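PDB 5M3I: RNase III inhibitor from Mycobacterium tuberculosis, which belongs to the macro domain family, compact alpha/beta proteins in which helices pack against a central mixed beta-sheet. Local coordinates for residues A[24-29]-A[83-88]; A[35-40]-A[54-59]; A[119-124]-A[152-157]. All blocks are in the same frame, centred on the assembly; numbering follows the deposited sequence.

Interactions 1 and 3 are parallel strand pairs of one mixed six-stranded sheet, their centres about 9 Å apart. Strand 26-31 of the first and strand 120-123 of the second are neighbours in that sheet, so the two pairs form a run of four strands, 153-156, 120-123, 26-31 and 83-88. Interaction 2 joins a loop to helix 50-61 at the periphery, with its centre about 14 Å from that of interaction 1 and 22 Å from that of interaction 3. It falls within the chain between residues 29 and 83, and Met-37 CE packs on Asn-29 ND2. Interaction 3 follows later. The loop leaving strand 26-31 is thus tied to a helix beside the sheet.

Interaction 1: A[24-29]-A[83-88]; sequences TEALVN and HIINFP
Asn-29 holds CG anti to its backbone nitrogen (chi1 -176°), whereas Asn-86 turns CG back beside its own nitrogen (chi1 -66°), and the two amides meet on one face of the sheet. Asn-29 ND2 donates to Asn-86 OD1 at 2.9 Å, approaching nearly head-on to the side-chain carbonyl. The amide planes stand 66° apart, so the groups cross rather than lie flat on each other. Asn-86 ND2 bonds to the backbone oxygen of Phe-71 in the next strand. With both ends engaged, the rotation of the Asn-86 amide is fixed, and its oxygen is presented to Asn-29, which is buried beneath helix 40-48.

Five backbone bonds tie the strands in register. Leu-27 and Asn-29 each donate to and accept from strand 83-88, and His-83 N reaches Glu-25 O at the start of the ladder. The shortest runs from Phe-87 N to Asn-29 O at 2.7 Å.

On the opposite face, apolar groups pack side by side. The Ile-85 side chain extends so that CD1 lies 3.9 Å from Ala-26 CB, and Val-28 CG1 rests 3.7 Å from Phe-87 CB. Leu-109 and Leu-106 of helix 99-115 cover Ile-85 and Phe-87, respectively. At the more open end of the pair, a water lies between Glu-25 OE1 and His-83 NE2, in the plane of the His-83 ring and 3.2 Å from NE2; its distance to OE1 is very short. His-83 ND1 also has a weak bond to Asp-74.

Adjacent parallel strands with helix 40-48 against one face and helix 99-115 against the other form the centre of the three-layered alpha/beta/alpha architecture of the macro domain.

Interaction 2: A[35-40]-A[54-59]; sequences GVMGKG and TAYEKA
Met-37 and Tyr-56 form a Met-aromatic contact that fastens the loop after strand 26-31 of the macro domain to helix 50-61. The packing is close here. From CG onward the methionine chain is extended, and it carries the methyl group over one face of the phenol ring: CE stands 3.7 Å from the Tyr-56 ring centroid, displaced toward the rim, in a CH-pi contact. The sulfur is farther off, SD lying 5.0 Å from the centroid of the same ring. Tyr-56 directs its ring at the loop because CG is anti to the backbone nitrogen (chi1 160°). This brings CE2 to 3.4 Å from Gly-35 CA, so the ring passes close against the loop backbone. Met-52 and Phe-53 of the helix and Val-31 of strand 26-31 also touch the buried methionine.

Toward the outside the contact thins. Val-36 points away from the helix and touches Trp-93, and the partly exposed Glu-57 touches the loop merely through its aliphatic part, CG lying 4.2 Å from Gly-35 O. The phenol oxygen has its stronger partner in the backbone oxygen of Asn-32, whose side chain in turn binds Val-36 O; from the loop, Gly-35 N adds a weak hydrogen bond to Tyr-56 OH, 3.3 Å long.

Interaction 3: A[119-124]-A[152-157]; sequences ASVAVP and VDAVIY
Tyr-157 lies along the end of the strand pair and meets the carbonyl oxygen of Val-123 with its CB and ring edge. With CG beside the backbone nitrogen, chi1 -74° turns the ring back along the pair, toward Ala-122. Its CB is 3.7 Å from Val-123 O. CG passes the same oxygen at 4.2 Å, and CD1 comes to 3.7 Å from Val-123 O, which sits near the ring plane. Farther out, CE1 reaches Ala-122 CB at 3.9 Å and is the last ring atom to touch segment 119-124; CZ and OH extend past that methyl group. Ala-22 of a loop also touches the Tyr-157 side chain. The backbone nitrogen of Tyr-157 donates to this same Val-123 O at 2.9 Å, so the carbonyl is held by a straight bond and flanked by the ring.

That bond is the last of five that run alternately between the strands. Val-121 and Val-123 each donate and accept across the pair, while Ala-122, facing the other way, bonds to strand 26-31.

The side chains divide between two faces. Val-121 CG1, standing between its own backbone nitrogen and carbonyl carbon, touches Val-152 CG1 at 4.2 Å and Ala-154 CB at 4.4 Å; Phe-146 of helix 135-147 packs on Val-121 and Ala-154. On the other face Ser-120 CB and Asp-153 CB are 4.0 Å apart. The polar ends diverge: Ser-120 OG bonds to Glu-25 N, Asp-153 OD1 to Met-11 N. The pair is thus stitched to the chain segments on both of its flanks.

Strand 120-123, helix 135-147 and strand 153-156 make a beta-alpha-beta crossover, in which the helix packs on the face carrying Val-121, Val-123, Ala-154 and Ile-156, as expected in the macro domain's alpha/beta/alpha fold.

Interaction 1: A[24-29]-A[83-88]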
ATOM      1  N   THR A  24     -10.097   7.701  -4.293  1.00 63.25           N
ATOM      2  CA  THR A  24      -9.881   6.461  -5.017  1.00 59.09           C
ATOM      3  C   THR A  24     -10.628   5.327  -4.340  1.00 57.38           C
ATOM      4  O   THR A  24     -11.066   5.404  -3.192  1.00 57.55           O
ATOM      5  CB  THR A  24      -8.373   6.099  -5.147  1.00 56.36           C
ATOM      6  OG1 THR A  24      -7.778   6.012  -3.852  1.00 56.88           O
ATOM      7  CG2 THR A  24      -7.637   7.135  -5.971  1.00 55.53           C
ATOM      8  N   GLU A  25     -10.777   4.264  -5.083  1.00 56.33           N
ATOM      9  CA  GLU A  25     -11.491   3.086  -4.613  1.00 58.45           C
ATOM     10  C   GLU A  25     -10.657   2.284  -3.607  1.00 55.94           C
ATOM     11  O   GLU A  25     -11.211   1.679  -2.694  1.00 56.37           O
ATOM     12  CB  GLU A  25     -11.819   2.260  -5.844  1.00 64.51           C
ATOM     13  CG  GLU A  25     -12.804   1.159  -5.617  1.00 75.83           C
ATOM     14  CD  GLU A  25     -13.269   0.516  -6.926  1.00 80.32           C
ATOM     15  OE1 GLU A  25     -13.502  -0.718  -6.919  1.00 80.43           O
ATOM     16  OE2 GLU A  25     -13.400   1.245  -7.931  1.00 81.67           O
ATOM     17  N   ALA A  26      -9.323   2.286  -3.781  1.00 51.10           N
ATOM     18  CA  ALA A  26      -8.402   1.645  -2.839  1.00 51.12           C
ATOM     19  C   ALA A  26      -7.301   2.602  -2.391  1.00 48.88           C
ATOM     20  O   ALA A  26      -6.905   3.507  -3.125  1.00 47.95           O
ATOM     21  CB  ALA A  26      -7.779   0.407  -3.455  1.00 51.65           C
ATOM     22  N   LEU A  27      -6.831   2.390  -1.168  1.00 48.13           N
ATOM     23  CA  LEU A  27      -5.633   3.064  -0.678  1.00 46.67           C
ATOM     24  C   LEU A  27      -4.620   2.015  -0.328  1.00 46.60           C
ATOM     25  O   LEU A  27      -4.984   1.013   0.279  1.00 48.01           O
ATOM     26  CB  LEU A  27      -5.955   3.863   0.571  1.00 49.38           C
ATOM     27  CG  LEU A  27      -7.098   4.864   0.492  1.00 50.94           C
ATOM     28  CD1 LEU A  27      -7.296   5.484   1.866  1.00 55.33           C
ATOM     29  CD2 LEU A  27      -6.783   5.939  -0.519  1.00 53.13           C
ATOM     30  N   VAL A  28      -3.357   2.245  -0.686  1.00 45.80           N
ATOM     31  CA  VAL A  28      -2.256   1.401  -0.240  1.00 44.22           C
ATOM     32  C   VAL A  28      -1.529   1.964   1.000  1.00 45.92           C
ATOM     33  O   VAL A  28      -1.201   3.147   1.087  1.00 47.99           O
ATOM     34  CB  VAL A  28      -1.248   1.189  -1.345  1.00 43.67           C
ATOM     35  CG1 VAL A  28      -0.100   0.306  -0.857  1.00 44.08           C
ATOM     36  CG2 VAL A  28      -1.914   0.587  -2.569  1.00 42.47           C
ATOM     37  N   ASN A  29      -1.342   1.100   1.980  1.00 47.28           N
ATOM     38  CA  ASN A  29      -0.624   1.381   3.198  1.00 49.26           C
ATOM     39  C   ASN A  29       0.679   0.540   3.172  1.00 48.42           C
ATOM     40  O   ASN A  29       0.725  -0.488   2.512  1.00 50.64           O
ATOM     41  CB  ASN A  29      -1.510   0.984   4.374  1.00 49.69           C
ATOM     42  CG  ASN A  29      -0.910   1.318   5.732  1.00 49.51           C
ATOM     43  OD1 ASN A  29      -0.020   2.151   5.855  1.00 48.21           O
ATOM     44  ND2 ASN A  29      -1.384   0.625   6.757  1.00 50.97           N
ATOM     45  N   HIS A  83     -11.366  -0.306  -0.133  1.00 57.39           N
ATOM     46  CA  HIS A  83     -10.329  -1.256   0.259  1.00 55.52           C
ATOM     47  C   HIS A  83      -9.068  -0.574   0.765  1.00 55.49           C
ATOM     48  O   HIS A  83      -8.624   0.428   0.208  1.00 54.02           O
ATOM     49  CB  HIS A  83      -9.918  -2.126  -0.923  1.00 54.56           C
ATOM     50  CG  HIS A  83     -11.054  -2.868  -1.545  1.00 58.23           C
ATOM     51  ND1 HIS A  83     -11.614  -3.990  -0.966  1.00 63.94           N
ATOM     52  CD2 HIS A  83     -11.741  -2.648  -2.687  1.00 56.83           C
ATOM     53  CE1 HIS A  83     -12.602  -4.422  -1.721  1.00 61.66           C
ATOM     54  NE2 HIS A  83     -12.692  -3.628  -2.772  1.00 61.56           N
ATOM     55  N   ILE A  84      -8.487  -1.151   1.805  1.00 54.13           N
ATOM     56  CA  ILE A  84      -7.157  -0.823   2.233  1.00 54.07           C
ATOM     57  C   ILE A  84      -6.285  -1.997   1.876  1.00 51.97           C
ATOM     58  O   ILE A  84      -6.519  -3.119   2.345  1.00 52.34           O
ATOM     59  CB  ILE A  84      -7.053  -0.620   3.776  1.00 55.49           C
ATOM     60  CG1 ILE A  84      -8.148   0.302   4.299  1.00 55.29           C
ATOM     61  CG2 ILE A  84      -5.657  -0.119   4.144  1.00 55.61           C
ATOM     62  CD1 ILE A  84      -8.224   1.625   3.596  1.00 58.37           C
ATOM     63  N   ILE A  85      -5.265  -1.740   1.062  1.00 51.74           N
ATOM     64  CA  ILE A  85      -4.304  -2.752   0.645  1.00 49.69           C
ATOM     65  C   ILE A  85      -3.030  -2.493   1.428  1.00 49.28           C
ATOM     66  O   ILE A  85      -2.301  -1.535   1.170  1.00 48.85           O
ATOM     67  CB  ILE A  85      -4.046  -2.671  -0.843  1.00 48.76           C
ATOM     68  CG1 ILE A  85      -5.370  -2.778  -1.604  1.00 50.92           C
ATOM     69  CG2 ILE A  85      -3.091  -3.775  -1.263  1.00 50.23           C
ATOM     70  CD1 ILE A  85      -5.264  -2.488  -3.089  1.00 50.08           C
ATOM     71  N   ASN A  86      -2.775  -3.344   2.416  1.00 50.49           N
ATOM     72  CA  ASN A  86      -1.590  -3.223   3.242  1.00 48.88           C
ATOM     73  C   ASN A  86      -0.467  -3.953   2.559  1.00 45.46           C
ATOM     74  O   ASN A  86      -0.492  -5.164   2.438  1.00 46.29           O
ATOM     75  CB  ASN A  86      -1.841  -3.795   4.619  1.00 52.48           C
ATOM     76  CG  ASN A  86      -2.877  -2.997   5.384  1.00 55.47           C
ATOM     77  OD1 ASN A  86      -2.580  -1.922   5.901  1.00 55.47           O
ATOM     78  ND2 ASN A  86      -4.091  -3.539   5.506  1.00 55.00           N
ATOM     79  N   PHE A  87       0.526  -3.194   2.114  1.00 44.31           N
ATOM     80  CA  PHE A  87       1.663  -3.694   1.312  1.00 44.09           C
ATOM     81  C   PHE A  87       2.855  -3.846   2.245  1.00 47.61           C
ATOM     82  O   PHE A  87       3.344  -2.855   2.786  1.00 46.12           O
ATOM     83  CB  PHE A  87       1.944  -2.627   0.260  1.00 46.01           C
ATOM     84  CG  PHE A  87       2.914  -2.992  -0.781  1.00 44.87           C
ATOM     85  CD1 PHE A  87       4.190  -3.410  -0.446  1.00 47.66           C
ATOM     86  CD2 PHE A  87       2.565  -2.900  -2.100  1.00 44.12           C
ATOM     87  CE1 PHE A  87       5.078  -3.744  -1.422  1.00 47.48           C
ATOM     88  CE2 PHE A  87       3.433  -3.288  -3.082  1.00 46.18           C
ATOM     89  CZ  PHE A  87       4.719  -3.664  -2.737  1.00 46.44           C
ATOM     90  N   PRO A  88       3.333  -5.098   2.474  1.00 49.84           N
ATOM     91  CA  PRO A  88       4.506  -5.234   3.373  1.00 48.09           C
ATOM     92  C   PRO A  88       5.781  -4.760   2.734  1.00 45.62           C
ATOM     93  O   PRO A  88       6.168  -5.266   1.720  1.00 46.26           O
ATOM     94  CB  PRO A  88       4.550  -6.749   3.666  1.00 48.89           C
ATOM     95  CG  PRO A  88       3.100  -7.189   3.467  1.00 48.07           C
ATOM     96  CD  PRO A  88       2.715  -6.422   2.228  1.00 48.17           C
TER
HETATM   97  O   HOH W   1     -13.950  -2.706  -5.533  1.00 67.62           O

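Interaction 2: A[35-40]-A[54-59]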
ATOM      1  N   GLY A  35       2.986  -6.592  13.201  1.00 61.10           N
ATOM      2  CA  GLY A  35       1.762  -6.145  13.841  1.00 64.91           C
ATOM      3  C   GLY A  35       1.797  -4.758  14.446  1.00 65.61           C
ATOM      4  O   GLY A  35       1.065  -4.473  15.389  1.00 74.12           O
ATOM      5  N   VAL A  36       2.667  -3.902  13.938  1.00 64.72           N
ATOM      6  CA  VAL A  36       2.864  -2.578  14.527  1.00 63.86           C
ATOM      7  C   VAL A  36       2.775  -1.516  13.472  1.00 61.65           C
ATOM      8  O   VAL A  36       3.526  -1.522  12.497  1.00 57.52           O
ATOM      9  CB  VAL A  36       4.249  -2.469  15.195  1.00 66.35           C
ATOM     10  CG1 VAL A  36       4.415  -1.074  15.829  1.00 69.00           C
ATOM     11  CG2 VAL A  36       4.415  -3.552  16.254  1.00 67.28           C
ATOM     12  N   MET A  37       1.842  -0.608  13.667  1.00 65.21           N
ATOM     13  CA  MET A  37       1.688   0.593  12.827  1.00 63.01           C
ATOM     14  C   MET A  37       1.899   1.786  13.778  1.00 63.96           C
ATOM     15  O   MET A  37       0.942   2.362  14.294  1.00 66.04           O
ATOM     16  CB  MET A  37       0.285   0.642  12.226  1.00 62.45           C
ATOM     17  CG  MET A  37      -0.010  -0.410  11.175  1.00 61.68           C
ATOM     18  SD  MET A  37      -1.542  -0.040  10.318  1.00 59.69           S
ATOM     19  CE  MET A  37      -1.856  -1.618   9.536  1.00 62.39           C
ATOM     20  N   GLY A  38       3.155   2.108  14.019  1.00 65.37           N
ATOM     21  CA  GLY A  38       3.549   3.054  15.061  1.00 70.83           C
ATOM     22  C   GLY A  38       4.027   4.408  14.583  1.00 74.17           C
ATOM     23  O   GLY A  38       4.025   5.344  15.355  1.00 81.09           O
ATOM     24  N   LYS A  39       4.414   4.550  13.325  1.00 76.06           N
ATOM     25  CA  LYS A  39       4.760   5.877  12.806  1.00 82.25           C
ATOM     26  C   LYS A  39       4.408   5.995  11.325  1.00 74.15           C
ATOM     27  O   LYS A  39       4.005   5.032  10.695  1.00 74.20           O
ATOM     28  CB  LYS A  39       6.251   6.181  13.062  1.00 88.91           C
ATOM     29  CG  LYS A  39       7.191   5.271  12.289  1.00 94.67           C
ATOM     30  CD  LYS A  39       8.659   5.619  12.481  1.00102.63           C
ATOM     31  CE  LYS A  39       9.522   4.560  11.784  1.00106.12           C
ATOM     32  NZ  LYS A  39      10.963   4.933  11.703  1.00109.97           N
ATOM     33  N   GLY A  40       4.594   7.195  10.796  1.00 72.82           N
ATOM     34  CA  GLY A  40       4.457   7.472   9.391  1.00 71.79           C
ATOM     35  C   GLY A  40       3.036   7.226   8.932  1.00 69.97           C
ATOM     36  O   GLY A  40       2.074   7.379   9.695  1.00 70.03           O
ATOM     37  N   THR A  54      -6.895  -3.888  13.852  1.00 70.27           N
ATOM     38  CA  THR A  54      -7.161  -5.038  14.711  1.00 72.60           C
ATOM     39  C   THR A  54      -7.067  -6.296  13.877  1.00 72.41           C
ATOM     40  O   THR A  54      -6.519  -7.289  14.347  1.00 74.55           O
ATOM     41  CB  THR A  54      -8.562  -4.970  15.359  1.00 77.83           C
ATOM     42  OG1 THR A  54      -8.705  -3.735  16.077  1.00 79.83           O
ATOM     43  CG2 THR A  54      -8.801  -6.146  16.322  1.00 79.55           C
ATOM     44  N   ALA A  55      -7.594  -6.261  12.649  1.00 68.96           N
ATOM     45  CA  ALA A  55      -7.530  -7.438  11.775  1.00 68.60           C
ATOM     46  C   ALA A  55      -6.091  -7.745  11.358  1.00 67.32           C
ATOM     47  O   ALA A  55      -5.638  -8.887  11.478  1.00 70.59           O
ATOM     48  CB  ALA A  55      -8.418  -7.251  10.566  1.00 67.78           C
ATOM     49  N   TYR A  56      -5.376  -6.707  10.911  1.00 66.82           N
ATOM     50  CA  TYR A  56      -3.917  -6.758  10.602  1.00 63.34           C
ATOM     51  C   TYR A  56      -3.058  -7.291  11.748  1.00 65.52           C
ATOM     52  O   TYR A  56      -2.155  -8.095  11.538  1.00 65.47           O
ATOM     53  CB  TYR A  56      -3.427  -5.353  10.212  1.00 62.69           C
ATOM     54  CG  TYR A  56      -1.950  -5.142  10.321  1.00 62.71           C
ATOM     55  CD1 TYR A  56      -1.091  -5.542   9.312  1.00 60.14           C
ATOM     56  CD2 TYR A  56      -1.391  -4.550  11.454  1.00 65.19           C
ATOM     57  CE1 TYR A  56       0.283  -5.362   9.413  1.00 60.75           C
ATOM     58  CE2 TYR A  56      -0.022  -4.371  11.555  1.00 63.43           C
ATOM     59  CZ  TYR A  56       0.805  -4.793  10.547  1.00 61.73           C
ATOM     60  OH  TYR A  56       2.173  -4.613  10.645  1.00 65.00           O
ATOM     61  N   GLU A  57      -3.333  -6.833  12.959  1.00 69.65           N
ATOM     62  CA  GLU A  57      -2.592  -7.280  14.137  1.00 71.98           C
ATOM     63  C   GLU A  57      -2.836  -8.747  14.397  1.00 73.63           C
ATOM     64  O   GLU A  57      -1.895  -9.481  14.695  1.00 76.10           O
ATOM     65  CB  GLU A  57      -2.968  -6.446  15.369  1.00 74.71           C
ATOM     66  CG  GLU A  57      -2.234  -6.814  16.641  1.00 80.81           C
ATOM     67  CD  GLU A  57      -2.603  -5.918  17.814  1.00 88.94           C
ATOM     68  OE1 GLU A  57      -3.832  -5.669  18.012  1.00 96.04           O
ATOM     69  OE2 GLU A  57      -1.671  -5.455  18.528  1.00 89.00           O
ATOM     70  N   LYS A  58      -4.083  -9.196  14.283  1.00 76.27           N
ATOM     71  CA  LYS A  58      -4.370 -10.634  14.449  1.00 78.67           C
ATOM     72  C   LYS A  58      -3.629 -11.470  13.419  1.00 72.46           C
ATOM     73  O   LYS A  58      -2.999 -12.465  13.752  1.00 70.80           O
ATOM     74  CB  LYS A  58      -5.858 -10.947  14.336  1.00 83.24           C
ATOM     75  CG  LYS A  58      -6.666 -10.591  15.568  1.00 90.78           C
ATOM     76  CD  LYS A  58      -7.847 -11.539  15.761  1.00 98.02           C
ATOM     77  CE  LYS A  58      -8.769 -11.591  14.542  1.00102.18           C
ATOM     78  NZ  LYS A  58      -9.753 -12.698  14.664  1.00106.81           N
ATOM     79  N   ALA A  59      -3.704 -11.040  12.163  1.00 68.45           N
ATOM     80  CA  ALA A  59      -3.036 -11.731  11.078  1.00 65.11           C
ATOM     81  C   ALA A  59      -1.524 -11.773  11.257  1.00 63.36           C
ATOM     82  O   ALA A  59      -0.885 -12.769  10.891  1.00 64.64           O
ATOM     83  CB  ALA A  59      -3.391 -11.105   9.755  1.00 64.66           C
TER

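Interaction 3: A[119-124]-A[152-157]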
ATOM      1  N   ALA A 119     -10.961  -0.038  -9.720  1.00 55.47           N
ATOM      2  CA  ALA A 119     -10.852   0.972 -10.807  1.00 54.58           C
ATOM      3  C   ALA A 119      -9.778   2.056 -10.536  1.00 56.13           C
ATOM      4  O   ALA A 119      -9.301   2.688 -11.462  1.00 58.28           O
ATOM      5  CB  ALA A 119     -12.182   1.664 -10.973  1.00 53.87           C
ATOM      6  N   SER A 120      -9.447   2.276  -9.265  1.00 52.83           N
ATOM      7  CA  SER A 120      -8.556   3.337  -8.918  1.00 53.66           C
ATOM      8  C   SER A 120      -7.863   3.024  -7.593  1.00 51.36           C
ATOM      9  O   SER A 120      -8.491   2.488  -6.680  1.00 54.16           O
ATOM     10  CB  SER A 120      -9.311   4.690  -8.870  1.00 51.10           C
ATOM     11  OG  SER A 120     -10.113   4.789  -7.720  1.00 51.92           O
ATOM     12  N   VAL A 121      -6.598   3.427  -7.506  1.00 48.93           N
ATOM     13  CA  VAL A 121      -5.803   3.223  -6.305  1.00 48.45           C
ATOM     14  C   VAL A 121      -4.812   4.385  -6.064  1.00 45.08           C
ATOM     15  O   VAL A 121      -4.318   4.997  -7.009  1.00 45.19           O
ATOM     16  CB  VAL A 121      -5.120   1.865  -6.397  1.00 47.79           C
ATOM     17  CG1 VAL A 121      -4.203   1.842  -7.556  1.00 49.18           C
ATOM     18  CG2 VAL A 121      -4.358   1.563  -5.133  1.00 49.28           C
ATOM     19  N   ALA A 122      -4.582   4.695  -4.796  1.00 43.66           N
ATOM     20  CA  ALA A 122      -3.598   5.709  -4.377  1.00 43.93           C
ATOM     21  C   ALA A 122      -2.482   4.970  -3.717  1.00 45.05           C
ATOM     22  O   ALA A 122      -2.723   4.134  -2.811  1.00 43.50           O
ATOM     23  CB  ALA A 122      -4.202   6.717  -3.416  1.00 44.46           C
ATOM     24  N   VAL A 123      -1.259   5.313  -4.104  1.00 43.36           N
ATOM     25  CA  VAL A 123      -0.067   4.599  -3.656  1.00 45.66           C
ATOM     26  C   VAL A 123       0.962   5.575  -3.037  1.00 45.79           C
ATOM     27  O   VAL A 123       1.253   6.599  -3.642  1.00 48.66           O
ATOM     28  CB  VAL A 123       0.576   3.892  -4.850  1.00 48.39           C
ATOM     29  CG1 VAL A 123       1.676   3.012  -4.372  1.00 50.17           C
ATOM     30  CG2 VAL A 123      -0.471   3.059  -5.607  1.00 51.47           C
ATOM     31  N   PRO A 124       1.489   5.270  -1.843  1.00 44.59           N
ATOM     32  CA  PRO A 124       2.521   6.071  -1.214  1.00 47.15           C
ATOM     33  C   PRO A 124       3.886   5.676  -1.707  1.00 48.92           C
ATOM     34  O   PRO A 124       4.006   4.708  -2.444  1.00 49.93           O
ATOM     35  CB  PRO A 124       2.395   5.707   0.262  1.00 46.00           C
ATOM     36  CG  PRO A 124       1.945   4.298   0.222  1.00 45.94           C
ATOM     37  CD  PRO A 124       1.042   4.181  -0.961  1.00 44.23           C
ATOM     38  N   VAL A 152      -6.822   1.111 -14.972  1.00 59.67           N
ATOM     39  CA  VAL A 152      -6.859   1.509 -13.570  1.00 58.84           C
ATOM     40  C   VAL A 152      -6.256   2.925 -13.465  1.00 58.49           C
ATOM     41  O   VAL A 152      -5.268   3.227 -14.120  1.00 58.47           O
ATOM     42  CB  VAL A 152      -6.071   0.498 -12.713  1.00 56.64           C
ATOM     43  CG1 VAL A 152      -6.014   0.917 -11.266  1.00 55.46           C
ATOM     44  CG2 VAL A 152      -6.725  -0.873 -12.808  1.00 59.32           C
ATOM     45  N   ASP A 153      -6.881   3.793 -12.689  1.00 55.78           N
ATOM     46  CA  ASP A 153      -6.266   5.096 -12.359  1.00 54.10           C
ATOM     47  C   ASP A 153      -5.397   4.888 -11.180  1.00 51.25           C
ATOM     48  O   ASP A 153      -5.856   4.345 -10.139  1.00 51.29           O
ATOM     49  CB  ASP A 153      -7.332   6.149 -12.012  1.00 57.91           C
ATOM     50  CG  ASP A 153      -8.135   6.582 -13.221  1.00 60.61           C
ATOM     51  OD1 ASP A 153      -7.561   6.804 -14.312  1.00 65.32           O
ATOM     52  OD2 ASP A 153      -9.359   6.720 -13.072  1.00 70.40           O
ATOM     53  N   ALA A 154      -4.143   5.276 -11.301  1.00 47.15           N
ATOM     54  CA  ALA A 154      -3.227   5.143 -10.183  1.00 50.55           C
ATOM     55  C   ALA A 154      -2.770   6.542  -9.843  1.00 49.52           C
ATOM     56  O   ALA A 154      -2.256   7.235 -10.709  1.00 52.68           O
ATOM     57  CB  ALA A 154      -2.052   4.255 -10.572  1.00 49.73           C
ATOM     58  N   VAL A 155      -2.947   6.931  -8.599  1.00 46.52           N
ATOM     59  CA  VAL A 155      -2.380   8.172  -8.089  1.00 47.25           C
ATOM     60  C   VAL A 155      -1.167   7.812  -7.209  1.00 46.69           C
ATOM     61  O   VAL A 155      -1.319   7.162  -6.159  1.00 45.87           O
ATOM     62  CB  VAL A 155      -3.392   9.006  -7.279  1.00 46.90           C
ATOM     63  CG1 VAL A 155      -2.835  10.413  -7.019  1.00 48.46           C
ATOM     64  CG2 VAL A 155      -4.711   9.142  -8.033  1.00 47.44           C
ATOM     65  N   ILE A 156       0.012   8.249  -7.645  1.00 44.51           N
ATOM     66  CA  ILE A 156       1.250   8.001  -6.945  1.00 46.42           C
ATOM     67  C   ILE A 156       1.733   9.261  -6.209  1.00 46.89           C
ATOM     68  O   ILE A 156       1.923  10.305  -6.837  1.00 52.00           O
ATOM     69  CB  ILE A 156       2.292   7.526  -7.938  1.00 48.29           C
ATOM     70  CG1 ILE A 156       1.788   6.224  -8.584  1.00 49.81           C
ATOM     71  CG2 ILE A 156       3.603   7.292  -7.218  1.00 48.78           C
ATOM     72  CD1 ILE A 156       2.761   5.627  -9.543  1.00 53.74           C
ATOM     73  N   TYR A 157       1.880   9.132  -4.907  1.00 46.41           N
ATOM     74  CA  TYR A 157       2.273  10.221  -3.983  1.00 52.22           C
ATOM     75  C   TYR A 157       3.785  10.220  -3.745  1.00 54.10           C
ATOM     76  O   TYR A 157       4.320   9.237  -3.279  1.00 53.74           O
ATOM     77  CB  TYR A 157       1.563  10.096  -2.643  1.00 49.21           C
ATOM     78  CG  TYR A 157       0.113  10.502  -2.769  1.00 51.61           C
ATOM     79  CD1 TYR A 157      -0.832   9.649  -3.409  1.00 48.37           C
ATOM     80  CD2 TYR A 157      -0.343  11.721  -2.250  1.00 52.42           C
ATOM     81  CE1 TYR A 157      -2.137  10.007  -3.545  1.00 48.75           C
ATOM     82  CE2 TYR A 157      -1.673  12.058  -2.340  1.00 51.88           C
ATOM     83  CZ  TYR A 157      -2.565  11.205  -2.995  1.00 52.31           C
ATOM     84  OH  TYR A 157      -3.908  11.566  -3.131  1.00 55.32           O
TER